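Local structure of AFP (Microbacterium arborescens, 2YJK) at residues F24-P27 / V28-M32; G101-W105 / Q106-K110; V148-D151 / R152-L156. The protein probably takes up and binds ferric iron, as a twelve-subunit Dps protein of ferritin-like fold. One frame throughout, in Å; residues are numbered along the deposited sequence.

Interaction 1: F24-P27 / V28-M32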
loop_
_atom_site.group_PDB
_atom_site.type_symbol
_atom_site.label_atom_id
_atom_site.label_comp_id
_atom_site.label_asym_id
_atom_site.label_seq_id
_atom_site.Cartn_x
_atom_site.Cartn_y
_atom_site.Cartn_z
ATOM N N PHE C 24 -30.710 24.596 -7.780
ATOM C CA PHE C 24 -30.857 23.227 -8.323
ATOM C C PHE C 24 -30.064 22.167 -7.572
ATOM O O PHE C 24 -30.455 20.988 -7.512
ATOM C CB PHE C 24 -30.483 23.226 -9.777
ATOM C CG PHE C 24 -31.443 23.975 -10.627
ATOM C CD1 PHE C 24 -32.749 23.467 -10.825
ATOM C CD2 PHE C 24 -31.051 25.161 -11.279
ATOM C CE1 PHE C 24 -33.660 24.127 -11.671
ATOM C CE2 PHE C 24 -31.984 25.857 -12.127
ATOM C CZ PHE C 24 -33.274 25.348 -12.298
ATOM N N LEU C 25 -28.964 22.589 -6.964
ATOM C CA LEU C 25 -28.125 21.634 -6.244
ATOM C C LEU C 25 -28.531 21.431 -4.783
ATOM O O LEU C 25 -28.288 20.368 -4.208
ATOM C CB LEU C 25 -26.680 22.046 -6.344
ATOM C CG LEU C 25 -26.123 21.825 -7.766
ATOM C CD1 LEU C 25 -24.618 22.210 -7.758
ATOM C CD2 LEU C 25 -26.269 20.424 -8.289
ATOM N N THR C 26 -29.155 22.433 -4.188
ATOM C CA THR C 26 -29.622 22.297 -2.805
ATOM C C THR C 26 -30.533 21.083 -2.518
ATOM O O THR C 26 -30.330 20.431 -1.470
ATOM C CB THR C 26 -30.244 23.615 -2.260
ATOM O OG1 THR C 26 -29.266 24.635 -2.395
ATOM C CG2 THR C 26 -30.638 23.490 -0.822
ATOM N N PRO C 27 -31.523 20.781 -3.403
ATOM C CA PRO C 27 -32.393 19.602 -3.142
ATOM C C PRO C 27 -31.571 18.324 -3.280
ATOM O O PRO C 27 -31.806 17.322 -2.598
ATOM C CB PRO C 27 -33.441 19.670 -4.294
ATOM C CG PRO C 27 -33.483 21.202 -4.665
ATOM C CD PRO C 27 -32.015 21.581 -4.547
ATOM N N VAL C 28 -30.556 18.367 -4.121
ATOM C CA VAL C 28 -29.614 17.243 -4.188
ATOM C C VAL C 28 -28.840 17.007 -2.889
ATOM O O VAL C 28 -28.746 15.862 -2.401
ATOM C CB VAL C 28 -28.685 17.410 -5.411
ATOM C CG1 VAL C 28 -27.671 16.263 -5.501
ATOM C CG2 VAL C 28 -29.529 17.463 -6.707
ATOM N N VAL C 29 -28.257 18.061 -2.324
ATOM C CA VAL C 29 -27.545 17.934 -1.081
ATOM C C VAL C 29 -28.483 17.309 -0.029
ATOM O O VAL C 29 -28.063 16.378 0.707
ATOM C CB VAL C 29 -27.003 19.304 -0.535
ATOM C CG1 VAL C 29 -26.440 19.114 0.875
ATOM C CG2 VAL C 29 -25.887 19.859 -1.465
ATOM N N HIS C 30 -29.718 17.812 0.062
ATOM C CA HIS C 30 -30.616 17.329 1.133
ATOM C C HIS C 30 -31.023 15.854 0.950
ATOM O O HIS C 30 -31.068 15.099 1.924
ATOM C CB HIS C 30 -31.916 18.155 1.246
ATOM C CG HIS C 30 -31.738 19.532 1.799
ATOM N ND1 HIS C 30 -32.526 20.594 1.391
ATOM C CD2 HIS C 30 -30.885 20.032 2.721
ATOM C CE1 HIS C 30 -32.183 21.681 2.070
ATOM N NE2 HIS C 30 -31.172 21.371 2.862
ATOM N N LYS C 31 -31.338 15.459 -0.280
ATOM C CA LYS C 31 -31.742 14.059 -0.517
ATOM C C LYS C 31 -30.578 13.079 -0.412
ATOM O O LYS C 31 -30.745 11.971 0.071
ATOM C CB LYS C 31 -32.437 13.925 -1.864
ATOM C CG LYS C 31 -33.803 14.700 -1.862
ATOM C CD LYS C 31 -34.633 14.284 -2.994
ATOM C CE LYS C 31 -36.170 14.657 -2.743
ATOM N NZ LYS C 31 -36.303 16.120 -2.618
ATOM N N MET C 32 -29.407 13.490 -0.862
ATOM C CA MET C 32 -28.224 12.653 -0.704
ATOM C C MET C 32 -27.815 12.477 0.752
ATOM O O MET C 32 -27.392 11.422 1.133
ATOM C CB MET C 32 -27.107 13.247 -1.470
ATOM C CG MET C 32 -27.224 13.015 -3.025
ATOM S SD MET C 32 -27.529 11.270 -3.520
ATOM C CE MET C 32 -29.125 11.475 -4.172
#

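Interaction 2: G101-W105 / Q106-K110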
loop_
_atom_site.group_PDB
_atom_site.type_symbol
_atom_site.label_atom_id
_atom_site.label_comp_id
_atom_site.label_asym_id
_atom_site.label_seq_id
_atom_site.Cartn_x
_atom_site.Cartn_y
_atom_site.Cartn_z
ATOM N N GLY C 101 -38.126 -0.363 11.760
ATOM C CA GLY C 101 -37.392 -1.435 12.471
ATOM C C GLY C 101 -36.951 -2.511 11.506
ATOM O O GLY C 101 -36.725 -2.224 10.339
ATOM N N PHE C 102 -36.970 -3.767 11.959
ATOM C CA PHE C 102 -36.469 -4.862 11.152
ATOM C C PHE C 102 -37.352 -5.003 9.942
ATOM O O PHE C 102 -38.582 -4.766 10.034
ATOM C CB PHE C 102 -36.495 -6.169 11.951
ATOM C CG PHE C 102 -35.467 -6.238 13.057
ATOM C CD1 PHE C 102 -34.193 -5.659 12.894
ATOM C CD2 PHE C 102 -35.768 -6.891 14.271
ATOM C CE1 PHE C 102 -33.216 -5.744 13.919
ATOM C CE2 PHE C 102 -34.788 -6.989 15.301
ATOM C CZ PHE C 102 -33.490 -6.395 15.106
ATOM N N ALA C 103 -36.740 -5.414 8.820
ATOM C CA ALA C 103 -37.468 -5.633 7.584
ATOM C C ALA C 103 -36.642 -6.569 6.694
ATOM O O ALA C 103 -35.407 -6.482 6.627
ATOM C CB ALA C 103 -37.738 -4.284 6.880
ATOM N N GLN C 104 -37.314 -7.498 6.055
ATOM C CA GLN C 104 -36.743 -8.345 5.001
ATOM C C GLN C 104 -35.962 -7.549 3.947
ATOM O O GLN C 104 -36.357 -6.450 3.580
ATOM C CB GLN C 104 -37.891 -9.111 4.326
ATOM C CG GLN C 104 -38.476 -10.240 5.224
ATOM C CD GLN C 104 -37.371 -11.167 5.760
ATOM O OE1 GLN C 104 -37.012 -11.106 6.952
ATOM N NE2 GLN C 104 -36.785 -11.976 4.871
ATOM N N TRP C 105 -34.845 -8.099 3.461
ATOM C CA TRP C 105 -34.053 -7.396 2.419
ATOM C C TRP C 105 -34.832 -6.857 1.190
ATOM O O TRP C 105 -34.459 -5.812 0.649
ATOM C CB TRP C 105 -32.851 -8.253 1.972
ATOM C CG TRP C 105 -33.266 -9.534 1.274
ATOM C CD1 TRP C 105 -33.595 -10.757 1.861
ATOM C CD2 TRP C 105 -33.407 -9.715 -0.140
ATOM N NE1 TRP C 105 -33.891 -11.677 0.869
ATOM C CE2 TRP C 105 -33.810 -11.060 -0.356
ATOM C CE3 TRP C 105 -33.228 -8.873 -1.238
ATOM C CZ2 TRP C 105 -34.048 -11.588 -1.651
ATOM C CZ3 TRP C 105 -33.438 -9.392 -2.534
ATOM C CH2 TRP C 105 -33.850 -10.748 -2.727
ATOM N N GLN C 106 -35.854 -7.578 0.705
ATOM C CA GLN C 106 -36.654 -7.087 -0.430
ATOM C C GLN C 106 -37.290 -5.772 -0.129
ATOM O O GLN C 106 -37.387 -4.928 -1.025
ATOM C CB GLN C 106 -37.787 -8.031 -0.872
ATOM C CG GLN C 106 -37.310 -9.387 -1.344
ATOM C CD GLN C 106 -37.196 -10.421 -0.176
ATOM O OE1 GLN C 106 -37.154 -10.067 1.032
ATOM N NE2 GLN C 106 -37.153 -11.710 -0.545
ATOM N N ASP C 107 -37.783 -5.613 1.099
ATOM C CA ASP C 107 -38.535 -4.420 1.458
ATOM C C ASP C 107 -37.603 -3.232 1.633
ATOM O O ASP C 107 -37.934 -2.102 1.227
ATOM C CB ASP C 107 -39.331 -4.659 2.721
ATOM C CG ASP C 107 -40.469 -5.702 2.507
ATOM O OD1 ASP C 107 -41.226 -5.610 1.486
ATOM O OD2 ASP C 107 -40.590 -6.598 3.386
ATOM N N GLU C 108 -36.442 -3.501 2.234
ATOM C CA GLU C 108 -35.410 -2.484 2.349
ATOM C C GLU C 108 -35.011 -2.001 0.915
ATOM O O GLU C 108 -34.850 -0.849 0.688
ATOM C CB GLU C 108 -34.159 -3.019 3.094
ATOM C CG GLU C 108 -34.316 -3.358 4.565
ATOM C CD GLU C 108 -34.669 -2.174 5.479
ATOM O OE1 GLU C 108 -34.828 -1.019 4.999
ATOM O OE2 GLU C 108 -34.794 -2.401 6.715
ATOM N N ILE C 109 -34.845 -2.901 -0.037
ATOM C CA ILE C 109 -34.351 -2.476 -1.348
ATOM C C ILE C 109 -35.460 -1.605 -1.946
ATOM O O ILE C 109 -35.161 -0.534 -2.475
ATOM C CB ILE C 109 -34.117 -3.648 -2.269
ATOM C CG1 ILE C 109 -32.878 -4.409 -1.835
ATOM C CG2 ILE C 109 -34.064 -3.198 -3.730
ATOM C CD1 ILE C 109 -32.599 -5.537 -2.770
ATOM N N LYS C 110 -36.715 -2.043 -1.877
ATOM C CA LYS C 110 -37.819 -1.185 -2.374
ATOM C C LYS C 110 -37.850 0.179 -1.737
ATOM O O LYS C 110 -38.039 1.183 -2.436
ATOM C CB LYS C 110 -39.234 -1.823 -2.230
ATOM C CG LYS C 110 -39.425 -3.098 -3.025
ATOM C CD LYS C 110 -40.756 -3.782 -2.645
ATOM C CE LYS C 110 -41.115 -4.867 -3.679
ATOM N NZ LYS C 110 -41.929 -6.014 -3.086
HETATM O O HOH W 1 -40.228 -6.556 5.894
#

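Interaction 3: V148-D151 / R152-L156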
loop_
_atom_site.group_PDB
_atom_site.type_symbol
_atom_site.label_atom_id
_atom_site.label_comp_id
_atom_site.label_asym_id
_atom_site.label_seq_id
_atom_site.Cartn_x
_atom_site.Cartn_y
_atom_site.Cartn_z
ATOM N N VAL C 148 -25.724 7.389 -9.200
ATOM C CA VAL C 148 -26.980 7.063 -8.576
ATOM C C VAL C 148 -27.761 6.056 -9.438
ATOM O O VAL C 148 -28.267 5.042 -8.897
ATOM C CB VAL C 148 -27.804 8.353 -8.273
ATOM C CG1 VAL C 148 -29.214 8.035 -7.653
ATOM C CG2 VAL C 148 -27.082 9.227 -7.231
ATOM N N ASP C 149 -27.764 6.279 -10.760
ATOM C CA ASP C 149 -28.298 5.341 -11.781
ATOM C C ASP C 149 -27.706 3.958 -11.661
ATOM O O ASP C 149 -28.408 2.938 -11.745
ATOM C CB ASP C 149 -28.010 5.850 -13.193
ATOM C CG ASP C 149 -29.053 6.868 -13.664
ATOM O OD1 ASP C 149 -30.095 6.952 -12.975
ATOM O OD2 ASP C 149 -28.854 7.594 -14.674
ATOM N N LYS C 150 -26.412 3.892 -11.403
ATOM C CA LYS C 150 -25.809 2.588 -11.287
ATOM C C LYS C 150 -26.177 1.860 -9.951
ATOM O O LYS C 150 -26.483 0.665 -9.951
ATOM C CB LYS C 150 -24.297 2.744 -11.507
ATOM C CG LYS C 150 -23.528 1.451 -11.358
ATOM C CD LYS C 150 -22.009 1.708 -11.499
ATOM C CE LYS C 150 -21.313 0.370 -11.678
ATOM N NZ LYS C 150 -19.831 0.459 -11.482
ATOM N N ASP C 151 -26.118 2.582 -8.826
ATOM C CA ASP C 151 -26.550 2.094 -7.511
ATOM C C ASP C 151 -28.002 1.624 -7.556
ATOM O O ASP C 151 -28.330 0.576 -7.005
ATOM C CB ASP C 151 -26.391 3.179 -6.450
ATOM C CG ASP C 151 -24.869 3.443 -6.097
ATOM O OD1 ASP C 151 -24.001 2.540 -6.367
ATOM O OD2 ASP C 151 -24.565 4.556 -5.557
ATOM N N ARG C 152 -28.851 2.355 -8.251
ATOM C CA ARG C 152 -30.233 1.928 -8.461
ATOM C C ARG C 152 -30.314 0.568 -9.207
ATOM O O ARG C 152 -31.086 -0.302 -8.804
ATOM C CB ARG C 152 -31.000 2.997 -9.227
ATOM C CG ARG C 152 -32.529 2.795 -9.315
ATOM C CD ARG C 152 -33.177 3.756 -10.311
ATOM N NE ARG C 152 -34.621 3.497 -10.405
ATOM C CZ ARG C 152 -35.245 2.850 -11.394
ATOM N NH1 ARG C 152 -34.590 2.424 -12.450
ATOM N NH2 ARG C 152 -36.561 2.650 -11.335
ATOM N N TRP C 153 -29.517 0.382 -10.261
ATOM C CA TRP C 153 -29.517 -0.862 -10.972
ATOM C C TRP C 153 -29.099 -2.016 -10.030
ATOM O O TRP C 153 -29.784 -3.043 -9.986
ATOM C CB TRP C 153 -28.614 -0.753 -12.209
ATOM C CG TRP C 153 -28.077 -2.080 -12.745
ATOM C CD1 TRP C 153 -28.787 -3.216 -12.968
ATOM C CD2 TRP C 153 -26.701 -2.374 -13.129
ATOM N NE1 TRP C 153 -27.944 -4.223 -13.435
ATOM C CE2 TRP C 153 -26.671 -3.730 -13.561
ATOM C CE3 TRP C 153 -25.492 -1.620 -13.133
ATOM C CZ2 TRP C 153 -25.473 -4.374 -14.008
ATOM C CZ3 TRP C 153 -24.293 -2.249 -13.595
ATOM C CH2 TRP C 153 -24.303 -3.614 -14.027
ATOM N N PHE C 154 -27.994 -1.838 -9.293
ATOM C CA PHE C 154 -27.524 -2.859 -8.375
ATOM C C PHE C 154 -28.587 -3.266 -7.368
ATOM O O PHE C 154 -28.719 -4.437 -7.086
ATOM C CB PHE C 154 -26.286 -2.418 -7.646
ATOM C CG PHE C 154 -25.042 -2.482 -8.468
ATOM C CD1 PHE C 154 -25.077 -2.733 -9.829
ATOM C CD2 PHE C 154 -23.815 -2.216 -7.886
ATOM C CE1 PHE C 154 -23.897 -2.783 -10.581
ATOM C CE2 PHE C 154 -22.643 -2.270 -8.650
ATOM C CZ PHE C 154 -22.705 -2.560 -9.998
ATOM N N LEU C 155 -29.379 -2.301 -6.901
ATOM C CA LEU C 155 -30.468 -2.571 -5.984
ATOM C C LEU C 155 -31.596 -3.275 -6.712
ATOM O O LEU C 155 -32.011 -4.365 -6.308
ATOM C CB LEU C 155 -30.908 -1.272 -5.277
ATOM C CG LEU C 155 -29.886 -0.788 -4.225
ATOM C CD1 LEU C 155 -29.959 0.688 -3.996
ATOM C CD2 LEU C 155 -30.010 -1.506 -2.868
ATOM N N LEU C 156 -32.035 -2.721 -7.840
ATOM C CA LEU C 156 -33.197 -3.240 -8.524
ATOM C C LEU C 156 -32.955 -4.608 -9.185
ATOM O O LEU C 156 -33.889 -5.373 -9.319
ATOM C CB LEU C 156 -33.685 -2.238 -9.566
ATOM C CG LEU C 156 -35.121 -1.770 -9.683
ATOM C CD1 LEU C 156 -36.005 -1.880 -8.356
ATOM C CD2 LEU C 156 -35.129 -0.341 -10.328
#

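Interaction 1: F24-P27 / V28-M32
Three backbone hydrogen bonds join Leu25-Pro27 to the next turn of helix 15-45: Val29 N to Leu25 O, His30 N to Thr26 O at 3.1 Å, and Lys31 N to Pro27 O at 3.0 Å. Pro27 kinks the helix, since its ring nitrogen has no hydrogen to give to the turn before; its carbonyl still accepts from Lys31 N.

Among the side chains, Thr26 and His30 run side by side in the same direction. The methyl CG2 of Thr26, anti to the backbone N, meets CE1 of His30 at 3.7 Å, and Thr26 O sits 3.5 Å above one face of the imidazole, offset toward its rim. Val28 turns CG2 back to Phe24 O, 3.7 Å away, while Lys31 lays CG against Pro27 O at 3.4 Å.

The polar ends find partners beyond this turn: Thr26 OG1 bonds Ala22 O, His30 NE2 bonds Asp84 O, and Lys31 forms a salt bridge with Asp122 on helix 105-130. Val29, small and branched, packs on Ala72 of helix 51-78 and on Trp44 of a neighbouring subunit. The kinked turn therefore holds its buried imidazole at NE2 and pairs its lysine charge with an acid on helix 105-130.

Interaction 2: G101-W105 / Q106-K110
The start of helix 105-130 is built here, where strand 103-104 runs straight into the helix and Gln104 takes the N-cap position. Its carbonyl accepts two backbone N-H groups: Glu108 N, 3.2 Å from Gln104 O, nearly in line with the C=O bond, and Asp107 N, 3.0 Å from Gln104 O, well above the carbonyl plane and less straight, with an angle at hydrogen of 133°. Ile109 N bonds Trp105 O and completes the first turn.

A water accepts from Gln104 N and donates to Asp107 OD2, so the aspartate, a residue suited to a helix start, reaches back to the strand through solvent. Closer to the core, Glu108 brings OE2 to 3.5 Å from Ala103 CB; a methyl is small enough to let the carboxylate lie so close.

Trp105 and Gln106 form the main side-chain pair. With chi1 at 65°, the indole's CG stands between the backbone N and the carbonyl carbon, which turns one ring face to its neighbour. The bent Gln106 chain lays its amide over that face, the planes 19° apart, and its CG makes a CH-pi contact 3.8 Å from the centroid of the Trp105 six-membered ring. Ile109 meets the indole at its edge, CD1 lying 3.7 Å from Trp105 CE3. The large ring also packs on Val46, Ile54 and His158, and on Ser49 of a neighbouring subunit. Replacing the indole by an alanine methyl takes away the stacking surface of the Gln106 amide, which would probably be free to turn, with a gap opened beside Ile109 and Ile54. A shared carbonyl and a bridging water thus hold the polar part of this helix start, and a flat stack with apolar packing holds the indole.

Interaction 3: V148-D151 / R152-L156
Val148 O accepts from Arg152 N at 2.8 Å. The buried valine side chain packs on Ile116 and Tyr68 of the neighbouring helices. One residue on, Asp149 O accepts from Trp153 N at 3.2 Å, while its carboxylate forms salt bridges with Lys145 and with Arg75 of a neighbouring subunit, so a charged residue is well placed in this buried interface.

Lys150 carries the side-chain contacts, with Trp153 and Phe154. Its CG is anti to the backbone N (chi1 178°) and the chain beyond is extended, which carries the methylenes alongside Phe154: CE reaches Phe154 CZ at 3.7 Å, and CG lies over a ring face, offset toward the rim. The same CG passes obliquely by Trp153, 4.1 Å from CE3. Lys150 O accepts from Phe154 N. This is the last part of helix 135-156, the closing helix of the ferritin four-helix bundle, and it lies at a subunit boundary: Trp153 and Phe154 both meet His55 of a second neighbouring subunit, whose ring finds a wide apolar area in the two aromatics.

Asp151 O accepts from Leu155 N and also touches Leu155 CD1 at 3.4 Å. OD2 of Asp151 is hydrogen-bonded to His64 ND1, which gives this buried acid a polar partner, whereas Leu155 packs on Ile112, Leu57 and Val61. Arg152, extended from CG to NE, bonds Asp117 on helix 105-130 in a salt bridge.

How the interactions relate
From the N terminus, interaction 1 comes first, on helix 15-45, then interaction 2 at the start of helix 105-130, and interaction 3 near the end of helix 135-156. Each lies within one continuous stretch and closes only a helical turn or helix start; they follow in series, none nested or crossed. Interactions 1 and 3 touch where Met32 SD lies 4.3 Å from Val148 CG2, joining the first and last long helices of the bundle. Interactions 2 and 3 touch where Ile109 CG2 is 3.5 Å from Leu155 O, packing helix 105-130 against helix 135-156, the next in the chain. Interactions 1 and 2 do not meet, their nearest atoms being about 13 Å apart.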